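Long-range contact in carbohydrate binding module family 33 and 10 domain protein (Teredinibacter turnerae, PDB 6RW7), which is an AA10 lytic polysaccharide monooxygenase, a copper-dependent enzyme that probably binds and oxidatively cleaves cellulose: residues F91-Q95 with T169-S174. Numbering follows the deposited sequence.
Sequences FNSGQ and TCNVPS
Gly94 and Val172 form an antiparallel hydrogen-bonded pair: Gly94 N donates to Val172 O at 2.8 Å in the carbonyl plane, on a lone pair, while Val172 N returns a bond to Gly94 O from well above that carbonyl's plane. One residue on, Gln95 CA approaches Cys170 O at 3.3 Å as a CA-H...O contact. With CG anti to the backbone N (chi1 -178°), Asn171 lays OD1 against Gly94 CA, 3.5 Å away. In one of its two modelled conformers, Gln95 crosses Asn171 at about a right angle and brings OE1 within 3.4 Å of Asn171 CB. On the face of the sheet away from Gln95 and Asn171, Val172 puts CG2 4.0 Å from Phe91 CE2, meeting the ring obliquely, and turns CG1 toward the Ser93 backbone. Without these two methyls, as with an alanine at Val172, the Phe91 ring is likely to face a gap on this side and gain freedom to turn. Ser93 CB packs 3.3 Å from Pro173 O and beside Ser174. Phe91 is fixed by backbone hydrogen bonding to Asp202, and Cys170 by its disulfide to Cys142. The contact thus extends the antiparallel pairing of strands 96-101 and 165-172, the two inner strands of a four-stranded sheet in the LPMO domain's beta-sandwich, into the loop after strand 89-90, with Phe98 and Phe203 packing against Val172.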
loop_
_atom_site.group_PDB
_atom_site.type_symbol
_atom_site.label_atom_id
_atom_site.label_comp_id
_atom_site.label_asym_id
_atom_site.label_seq_id
_atom_site.Cartn_x
_atom_site.Cartn_y
_atom_site.Cartn_z
ATOM N N PHE A 91 0.672 4.104 14.906
ATOM C CA PHE A 91 1.882 4.449 14.154
ATOM C C PHE A 91 2.421 5.772 14.652
ATOM O O PHE A 91 1.644 6.588 15.144
ATOM C CB PHE A 91 1.544 4.487 12.671
ATOM C CG PHE A 91 2.699 4.282 11.733
ATOM C CD1 PHE A 91 3.482 3.151 11.813
ATOM C CD2 PHE A 91 2.963 5.187 10.723
ATOM C CE1 PHE A 91 4.534 2.943 10.933
ATOM C CE2 PHE A 91 4.016 4.980 9.844
ATOM C CZ PHE A 91 4.781 3.848 9.934
ATOM N N ASN A 92 3.715 5.973 14.430
ATOM C CA ASN A 92 4.425 7.193 14.870
ATOM C C ASN A 92 5.035 7.879 13.636
ATOM O O ASN A 92 5.332 7.234 12.626
ATOM C CB ASN A 92 5.491 6.886 15.928
ATOM C CG ASN A 92 4.958 6.409 17.270
ATOM O OD1 ASN A 92 3.992 6.936 17.795
ATOM N ND2 ASN A 92 5.615 5.434 17.866
ATOM N N SER A 93 5.180 9.183 13.721
ATOM C CA SER A 93 5.888 9.978 12.702
ATOM C C SER A 93 7.407 9.838 12.884
ATOM O O SER A 93 7.897 9.087 13.780
ATOM C CB SER A 93 5.429 11.408 12.751
ATOM O OG SER A 93 5.883 12.007 13.944
ATOM N N GLY A 94 8.149 10.464 11.988
ATOM C CA GLY A 94 9.615 10.425 12.004
ATOM C C GLY A 94 10.154 9.214 11.275
ATOM O O GLY A 94 9.434 8.625 10.452
ATOM N N GLN A 95 11.385 8.807 11.570
ATOM C CA GLN A 95 12.056 7.714 10.827
ATOM C C GLN A 95 11.306 6.404 11.096
ATOM O O GLN A 95 11.202 6.004 12.271
ATOM C CB GLN A 95 13.532 7.623 11.210
ATOM C CG GLN A 95 14.342 8.844 10.795
ATOM C CD GLN A 95 14.531 8.934 9.303
ATOM O OE1 GLN A 95 14.037 9.845 8.642
ATOM N NE2 GLN A 95 15.264 7.976 8.757
ATOM N N THR A 169 13.574 2.881 4.514
ATOM C CA THR A 169 13.493 3.810 5.662
ATOM C C THR A 169 13.017 5.169 5.159
ATOM O O THR A 169 13.580 5.677 4.171
ATOM C CB THR A 169 14.832 3.828 6.396
ATOM O OG1 THR A 169 15.085 2.476 6.775
ATOM C CG2 THR A 169 14.802 4.724 7.610
ATOM N N CYS A 170 12.005 5.729 5.814
ATOM C CA CYS A 170 11.330 6.965 5.374
ATOM C C CYS A 170 11.190 7.890 6.577
ATOM O O CYS A 170 11.042 7.392 7.699
ATOM C CB CYS A 170 9.939 6.680 4.819
ATOM S SG CYS A 170 9.877 5.715 3.281
ATOM N N ASN A 171 11.148 9.191 6.318
ATOM C CA ASN A 171 10.760 10.206 7.324
ATOM C C ASN A 171 9.251 10.435 7.196
ATOM O O ASN A 171 8.827 11.153 6.280
ATOM C CB ASN A 171 11.546 11.500 7.105
ATOM C CG ASN A 171 11.231 12.560 8.131
ATOM O OD1 ASN A 171 10.830 12.254 9.254
ATOM N ND2 ASN A 171 11.388 13.813 7.739
ATOM N N VAL A 172 8.468 9.854 8.095
ATOM C CA VAL A 172 6.994 9.982 8.070
ATOM C C VAL A 172 6.620 11.347 8.620
ATOM O O VAL A 172 7.069 11.711 9.699
ATOM C CB VAL A 172 6.346 8.834 8.851
ATOM C CG1 VAL A 172 4.837 8.966 8.855
ATOM C CG2 VAL A 172 6.740 7.479 8.268
ATOM N N PRO A 173 5.810 12.133 7.879
ATOM C CA PRO A 173 5.371 13.444 8.354
ATOM C C PRO A 173 4.573 13.364 9.653
ATOM O O PRO A 173 3.913 12.357 9.922
ATOM C CB PRO A 173 4.472 13.960 7.220
ATOM C CG PRO A 173 4.943 13.223 5.992
ATOM C CD PRO A 173 5.345 11.862 6.510
ATOM N N SER A 174 4.621 14.445 10.418
ATOM C CA SER A 174 3.834 14.576 11.660
ATOM C C SER A 174 2.365 14.526 11.271
ATOM O O SER A 174 1.944 15.256 10.339
ATOM C CB SER A 174 4.092 15.851 12.405
ATOM O OG SER A 174 5.445 15.939 12.813
#